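Long-range contact in MmeI (Methylophilus methylotrophus, PDB 5HR4), which probably methylates adenine at N6 in its DNA recognition sequence, using S-adenosyl-L-methionine, as a Type IIL restriction-modification enzyme: residues 640-652 with 731-743. Numbering follows the deposited sequence.
Sequences MRYGNKPTDDGNF and STPMKFFYISQPD. With nucleotides of chain B; nucleotides of chain C.
Asn-644 OD1 accepts from two successive backbone N-H groups: Ser-740 N at 2.8 Å, nearly straight (165° at the hydrogen) but tilted from the carbonyl plane, and Gln-741 N, in that plane but more bent. With CG beside the backbone N (chi1 -35°), the amide reaches across to them, while ND2 makes weak bonds to Gln-741 OE1 and Ser-771 O. With an alanine here, both N-H groups would probably lose their common acceptor, setting the backbone of Ser-740 and Gln-741 free to shift. Ser-740 OG donates to Tyr-642 O, satisfying that carbonyl in its own plane.

Next along, Lys-645 and Tyr-738 form a single antiparallel hydrogen-bonded pair: Lys-645 N gives to Tyr-738 O (2.9 Å) and Tyr-738 N to Lys-645 O (3.0 Å). Phe-737 and Tyr-738 together oppose the single residue Lys-645, which makes a classic beta bulge within the target recognition domain, and from it side chains extend to the DNA. The extended Lys-645 runs beside Phe-737, and NZ bonds both DT3 O4 of chain B (3.0 Å) and a guanine N7. Tyr-738 OH donates to DA2 OP2 of chain B, a phosphate oxygen that also receives a weak bond from Arg-641 NH1.

On the Phe-736 side, Pro-646 CB sits 3.9 Å above the centre of the Phe-736 ring, 8° off its normal, a CH-pi contact, and Phe-652 CD2 meets Phe-736 CE1 at 3.8 Å.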
loop_
_atom_site.group_PDB
_atom_site.type_symbol
_atom_site.label_atom_id
_atom_site.label_comp_id
_atom_site.label_asym_id
_atom_site.label_seq_id
_atom_site.Cartn_x
_atom_site.Cartn_y
_atom_site.Cartn_z
ATOM N N MET A 640 -27.831 16.670 4.993
ATOM C CA MET A 640 -26.628 16.849 5.793
ATOM C C MET A 640 -25.643 17.751 5.054
ATOM O O MET A 640 -25.607 17.785 3.819
ATOM C CB MET A 640 -25.973 15.496 6.109
ATOM C CG MET A 640 -24.679 15.577 6.903
ATOM S SD MET A 640 -24.077 13.953 7.372
ATOM C CE MET A 640 -25.374 13.452 8.504
ATOM N N ARG A 641 -24.825 18.467 5.821
ATOM C CA ARG A 641 -23.954 19.494 5.284
ATOM C C ARG A 641 -22.519 19.297 5.759
ATOM O O ARG A 641 -22.265 18.723 6.821
ATOM C CB ARG A 641 -24.464 20.878 5.685
ATOM C CG ARG A 641 -25.893 21.118 5.253
ATOM C CD ARG A 641 -25.929 21.736 3.878
ATOM N NE ARG A 641 -25.384 23.085 3.973
ATOM C CZ ARG A 641 -25.102 23.869 2.945
ATOM N NH1 ARG A 641 -25.307 23.456 1.704
ATOM N NH2 ARG A 641 -24.611 25.071 3.178
ATOM N N TYR A 642 -21.586 19.803 4.951
ATOM C CA TYR A 642 -20.152 19.726 5.206
ATOM C C TYR A 642 -19.705 20.955 5.996
ATOM O O TYR A 642 -20.133 22.079 5.711
ATOM C CB TYR A 642 -19.413 19.637 3.861
ATOM C CG TYR A 642 -17.930 19.295 3.901
ATOM C CD1 TYR A 642 -17.481 18.159 4.554
ATOM C CD2 TYR A 642 -16.988 20.085 3.247
ATOM C CE1 TYR A 642 -16.141 17.825 4.586
ATOM C CE2 TYR A 642 -15.639 19.763 3.279
ATOM C CZ TYR A 642 -15.219 18.623 3.946
ATOM O OH TYR A 642 -13.878 18.253 3.992
ATOM N N GLY A 643 -18.840 20.743 6.986
ATOM C CA GLY A 643 -18.351 21.843 7.801
ATOM C C GLY A 643 -17.568 22.873 6.989
ATOM O O GLY A 643 -17.145 22.637 5.853
ATOM N N ASN A 644 -17.373 24.049 7.608
ATOM C CA ASN A 644 -16.676 25.157 6.958
ATOM C C ASN A 644 -15.185 24.862 6.837
ATOM O O ASN A 644 -14.541 24.472 7.813
ATOM C CB ASN A 644 -16.868 26.466 7.738
ATOM C CG ASN A 644 -18.238 26.584 8.378
ATOM O OD1 ASN A 644 -19.207 27.016 7.748
ATOM N ND2 ASN A 644 -18.322 26.206 9.647
ATOM N N LYS A 645 -14.629 25.097 5.644
ATOM C CA LYS A 645 -13.233 24.817 5.325
ATOM C C LYS A 645 -12.464 26.124 5.221
ATOM O O LYS A 645 -12.801 26.971 4.378
ATOM C CB LYS A 645 -13.146 24.035 4.016
ATOM C CG LYS A 645 -11.771 23.860 3.445
ATOM C CD LYS A 645 -11.811 22.903 2.243
ATOM C CE LYS A 645 -10.512 23.013 1.424
ATOM N NZ LYS A 645 -10.417 22.133 0.222
ATOM N N PRO A 646 -11.446 26.341 6.049
ATOM C CA PRO A 646 -10.853 27.688 6.152
ATOM C C PRO A 646 -9.816 28.027 5.086
ATOM O O PRO A 646 -9.754 29.177 4.625
ATOM C CB PRO A 646 -10.209 27.664 7.543
ATOM C CG PRO A 646 -9.875 26.196 7.754
ATOM C CD PRO A 646 -11.058 25.471 7.173
ATOM N N THR A 647 -8.997 27.044 4.716
ATOM C CA THR A 647 -7.801 27.240 3.891
ATOM C C THR A 647 -7.055 28.508 4.281
ATOM O O THR A 647 -6.955 29.457 3.507
ATOM C CB THR A 647 -8.141 27.277 2.407
ATOM O OG1 THR A 647 -9.053 26.217 2.086
ATOM C CG2 THR A 647 -6.874 27.089 1.591
ATOM N N ASP A 648 -6.522 28.528 5.505
ATOM C CA ASP A 648 -5.980 29.774 6.038
ATOM C C ASP A 648 -4.563 29.651 6.579
ATOM O O ASP A 648 -4.058 30.606 7.169
ATOM C CB ASP A 648 -6.892 30.328 7.138
ATOM C CG ASP A 648 -6.794 29.537 8.445
ATOM O OD1 ASP A 648 -6.339 28.364 8.411
ATOM O OD2 ASP A 648 -7.182 30.100 9.500
ATOM N N ASP A 649 -3.914 28.512 6.405
ATOM C CA ASP A 649 -2.631 28.250 7.056
ATOM C C ASP A 649 -2.664 28.593 8.550
ATOM O O ASP A 649 -1.635 28.954 9.138
ATOM C CB ASP A 649 -1.498 28.998 6.355
ATOM C CG ASP A 649 -0.147 28.416 6.685
ATOM O OD1 ASP A 649 0.079 27.227 6.370
ATOM O OD2 ASP A 649 0.687 29.142 7.257
ATOM N N GLY A 650 -3.854 28.499 9.173
ATOM C CA GLY A 650 -4.023 28.744 10.595
ATOM C C GLY A 650 -4.206 30.192 11.004
ATOM O O GLY A 650 -4.492 30.456 12.183
ATOM N N ASN A 651 -4.065 31.145 10.079
ATOM C CA ASN A 651 -4.112 32.556 10.449
ATOM C C ASN A 651 -5.429 32.956 11.104
ATOM O O ASN A 651 -5.452 33.906 11.893
ATOM C CB ASN A 651 -3.833 33.399 9.219
ATOM C CG ASN A 651 -2.431 33.188 8.697
ATOM O OD1 ASN A 651 -2.227 32.648 7.601
ATOM N ND2 ASN A 651 -1.443 33.612 9.482
ATOM N N PHE A 652 -6.513 32.247 10.834
ATOM C CA PHE A 652 -7.765 32.564 11.498
ATOM C C PHE A 652 -8.027 31.738 12.752
ATOM O O PHE A 652 -9.119 31.851 13.304
ATOM C CB PHE A 652 -8.941 32.391 10.535
ATOM C CG PHE A 652 -9.030 33.470 9.511
ATOM C CD1 PHE A 652 -8.354 34.661 9.696
ATOM C CD2 PHE A 652 -9.775 33.301 8.364
ATOM C CE1 PHE A 652 -8.416 35.666 8.764
ATOM C CE2 PHE A 652 -9.836 34.314 7.413
ATOM C CZ PHE A 652 -9.156 35.496 7.622
ATOM N N SER A 731 -8.732 36.584 -3.163
ATOM C CA SER A 731 -9.341 37.895 -3.331
ATOM C C SER A 731 -10.652 38.040 -2.554
ATOM O O SER A 731 -11.415 38.978 -2.818
ATOM C CB SER A 731 -9.587 38.160 -4.810
ATOM O OG SER A 731 -10.486 37.183 -5.314
ATOM N N THR A 732 -10.943 37.101 -1.651
ATOM C CA THR A 732 -11.908 37.274 -0.563
ATOM C C THR A 732 -11.207 36.775 0.684
ATOM O O THR A 732 -11.556 35.722 1.231
ATOM C CB THR A 732 -13.198 36.493 -0.797
ATOM O OG1 THR A 732 -12.858 35.223 -1.365
ATOM C CG2 THR A 732 -14.122 37.234 -1.740
ATOM N N PRO A 733 -10.156 37.471 1.121
ATOM C CA PRO A 733 -9.265 36.890 2.124
ATOM C C PRO A 733 -9.799 36.926 3.542
ATOM O O PRO A 733 -9.100 36.460 4.441
ATOM C CB PRO A 733 -8.013 37.758 1.991
ATOM C CG PRO A 733 -8.570 39.074 1.668
ATOM C CD PRO A 733 -9.687 38.799 0.705
ATOM N N MET A 734 -10.981 37.458 3.810
ATOM C CA MET A 734 -11.453 37.434 5.187
ATOM C C MET A 734 -12.545 36.404 5.418
ATOM O O MET A 734 -12.981 36.225 6.553
ATOM C CB MET A 734 -11.930 38.823 5.637
ATOM C CG MET A 734 -12.660 39.652 4.634
ATOM S SD MET A 734 -13.026 41.233 5.432
ATOM C CE MET A 734 -14.732 41.010 5.917
ATOM N N LYS A 735 -12.976 35.715 4.376
ATOM C CA LYS A 735 -14.009 34.709 4.464
ATOM C C LYS A 735 -13.359 33.347 4.297
ATOM O O LYS A 735 -12.396 33.204 3.541
ATOM C CB LYS A 735 -15.084 34.929 3.393
ATOM C CG LYS A 735 -15.980 36.126 3.664
ATOM C CD LYS A 735 -16.998 36.353 2.554
ATOM C CE LYS A 735 -17.501 37.804 2.574
ATOM N NZ LYS A 735 -16.441 38.830 2.264
ATOM N N PHE A 736 -13.874 32.358 5.030
ATOM C CA PHE A 736 -13.413 30.992 4.856
ATOM C C PHE A 736 -13.553 30.603 3.389
ATOM O O PHE A 736 -14.398 31.135 2.663
ATOM C CB PHE A 736 -14.218 30.016 5.742
ATOM C CG PHE A 736 -13.746 29.920 7.185
ATOM C CD1 PHE A 736 -13.017 30.936 7.781
ATOM C CD2 PHE A 736 -14.050 28.794 7.948
ATOM C CE1 PHE A 736 -12.599 30.838 9.106
ATOM C CE2 PHE A 736 -13.636 28.686 9.284
ATOM C CZ PHE A 736 -12.902 29.712 9.856
ATOM N N PHE A 737 -12.714 29.661 2.959
ATOM C CA PHE A 737 -12.772 29.176 1.586
ATOM C C PHE A 737 -14.133 28.572 1.253
ATOM O O PHE A 737 -14.728 28.897 0.223
ATOM C CB PHE A 737 -11.657 28.167 1.359
ATOM C CG PHE A 737 -11.755 27.443 0.062
ATOM C CD1 PHE A 737 -12.309 26.180 0.005
ATOM C CD2 PHE A 737 -11.263 28.010 -1.103
ATOM C CE1 PHE A 737 -12.384 25.499 -1.189
ATOM C CE2 PHE A 737 -11.338 27.331 -2.321
ATOM C CZ PHE A 737 -11.894 26.076 -2.361
ATOM N N TYR A 738 -14.627 27.647 2.076
ATOM C CA TYR A 738 -15.996 27.169 1.944
ATOM C C TYR A 738 -16.735 27.457 3.240
ATOM O O TYR A 738 -16.226 27.160 4.324
ATOM C CB TYR A 738 -16.054 25.681 1.613
ATOM C CG TYR A 738 -17.465 25.127 1.505
ATOM C CD1 TYR A 738 -18.315 25.532 0.481
ATOM C CD2 TYR A 738 -17.944 24.185 2.426
ATOM C CE1 TYR A 738 -19.607 25.023 0.374
ATOM C CE2 TYR A 738 -19.242 23.662 2.332
ATOM C CZ TYR A 738 -20.060 24.082 1.299
ATOM O OH TYR A 738 -21.340 23.593 1.189
ATOM N N ILE A 739 -17.917 28.059 3.121
ATOM C CA ILE A 739 -18.724 28.484 4.258
ATOM C C ILE A 739 -20.065 27.771 4.167
ATOM O O ILE A 739 -20.713 27.781 3.113
ATOM C CB ILE A 739 -18.920 30.016 4.304
ATOM C CG1 ILE A 739 -17.606 30.736 4.616
ATOM C CG2 ILE A 739 -19.929 30.398 5.358
ATOM C CD1 ILE A 739 -17.783 32.216 4.937
ATOM N N SER A 740 -20.467 27.140 5.266
ATOM C CA SER A 740 -21.723 26.419 5.326
ATOM C C SER A 740 -22.527 26.726 6.571
ATOM O O SER A 740 -23.700 26.350 6.618
ATOM C CB SER A 740 -21.477 24.906 5.267
ATOM O OG SER A 740 -20.561 24.520 6.275
ATOM N N GLN A 741 -21.938 27.399 7.568
ATOM C CA GLN A 741 -22.529 27.728 8.863
ATOM C C GLN A 741 -24.037 27.917 8.785
ATOM O O GLN A 741 -24.524 28.693 7.957
ATOM C CB GLN A 741 -21.883 28.993 9.429
ATOM C CG GLN A 741 -22.254 29.304 10.860
ATOM C CD GLN A 741 -21.854 28.190 11.797
ATOM O OE1 GLN A 741 -21.025 27.347 11.451
ATOM N NE2 GLN A 741 -22.452 28.164 12.985
ATOM N N PRO A 742 -24.802 27.210 9.601
ATOM C CA PRO A 742 -26.260 27.382 9.618
ATOM C C PRO A 742 -26.668 28.551 10.509
ATOM O O PRO A 742 -25.844 29.200 11.152
ATOM C CB PRO A 742 -26.771 26.056 10.182
ATOM C CG PRO A 742 -25.527 25.227 10.514
ATOM C CD PRO A 742 -24.353 26.133 10.496
ATOM N N ASP A 743 -27.980 28.804 10.539
ATOM C CA ASP A 743 -28.574 29.789 11.439
ATOM C C ASP A 743 -29.226 29.167 12.678
ATOM O O ASP A 743 -29.431 29.872 13.674
ATOM C CB ASP A 743 -29.602 30.639 10.677
ATOM P P DT B 3 -21.106 18.056 0.098
ATOM O OP1 DT B 3 -21.315 16.635 -0.279
ATOM O OP2 DT B 3 -22.267 18.740 0.700
ATOM O "O5'" DT B 3 -19.798 18.217 1.034
ATOM C "C5'" DT B 3 -18.793 17.175 1.144
ATOM C "C4'" DT B 3 -18.147 16.841 -0.187
ATOM O "O4'" DT B 3 -17.503 18.026 -0.757
ATOM C "C3'" DT B 3 -17.044 15.776 -0.109
ATOM O "O3'" DT B 3 -17.075 14.961 -1.271
ATOM C "C2'" DT B 3 -15.779 16.635 -0.098
ATOM C "C1'" DT B 3 -16.178 17.680 -1.115
ATOM N N1 DT B 3 -15.344 18.893 -1.097
ATOM C C2 DT B 3 -14.202 18.940 -1.865
ATOM O O2 DT B 3 -13.824 18.016 -2.551
ATOM N N3 DT B 3 -13.510 20.118 -1.792
ATOM C C4 DT B 3 -13.848 21.247 -1.059
ATOM O O4 DT B 3 -13.157 22.264 -1.060
ATOM C C5 DT B 3 -15.061 21.136 -0.286
ATOM C C7 DT B 3 -15.520 22.280 0.562
ATOM C C6 DT B 3 -15.744 19.978 -0.344
ATOM P P DG C 9 -5.113 24.676 5.778
ATOM O OP1 DG C 9 -3.940 25.553 5.925
ATOM O OP2 DG C 9 -6.499 25.031 6.158
ATOM O "O5'" DG C 9 -5.166 24.133 4.283
ATOM C "C5'" DG C 9 -3.980 23.794 3.642
ATOM C "C4'" DG C 9 -4.269 22.960 2.424
ATOM O "O4'" DG C 9 -5.070 21.799 2.785
ATOM C "C3'" DG C 9 -5.070 23.662 1.337
ATOM O "O3'" DG C 9 -4.671 23.126 0.113
ATOM C "C2'" DG C 9 -6.486 23.227 1.657
ATOM C "C1'" DG C 9 -6.198 21.777 1.948
ATOM N N9 DG C 9 -7.275 21.081 2.606
ATOM C C8 DG C 9 -8.199 21.590 3.496
ATOM N N7 DG C 9 -9.062 20.712 3.888
ATOM C C5 DG C 9 -8.672 19.541 3.222
ATOM C C6 DG C 9 -9.212 18.232 3.250
ATOM O O6 DG C 9 -10.187 17.817 3.883
ATOM N N1 DG C 9 -8.506 17.371 2.414
ATOM C C2 DG C 9 -7.407 17.724 1.670
ATOM N N2 DG C 9 -6.839 16.771 0.933
ATOM N N3 DG C 9 -6.904 18.924 1.645
ATOM C C4 DG C 9 -7.578 19.775 2.438
ATOM P P DA B 2 -23.349 24.002 -1.597
ATOM O OP1 DA B 2 -24.691 23.578 -2.059
ATOM O OP2 DA B 2 -23.205 24.504 -0.208
ATOM O "O5'" DA B 2 -22.242 22.830 -1.756
ATOM C "C5'" DA B 2 -22.387 21.806 -2.764
ATOM C "C4'" DA B 2 -21.286 20.741 -2.667
ATOM O "O4'" DA B 2 -20.074 21.186 -3.337
ATOM C "C3'" DA B 2 -20.850 20.319 -1.249
ATOM O "O3'" DA B 2 -20.718 18.897 -1.217
ATOM C "C2'" DA B 2 -19.482 20.996 -1.110
ATOM C "C1'" DA B 2 -18.978 20.829 -2.529
ATOM N N9 DA B 2 -17.813 21.644 -2.894
ATOM C C8 DA B 2 -17.540 22.938 -2.535
ATOM N N7 DA B 2 -16.411 23.392 -3.033
ATOM C C5 DA B 2 -15.920 22.321 -3.778
ATOM C C6 DA B 2 -14.753 22.143 -4.565
ATOM N N6 DA B 2 -13.828 23.084 -4.743
ATOM N N1 DA B 2 -14.577 20.952 -5.165
ATOM C C2 DA B 2 -15.494 20.006 -4.991
ATOM N N3 DA B 2 -16.618 20.053 -4.288
ATOM C C4 DA B 2 -16.772 21.248 -3.700
#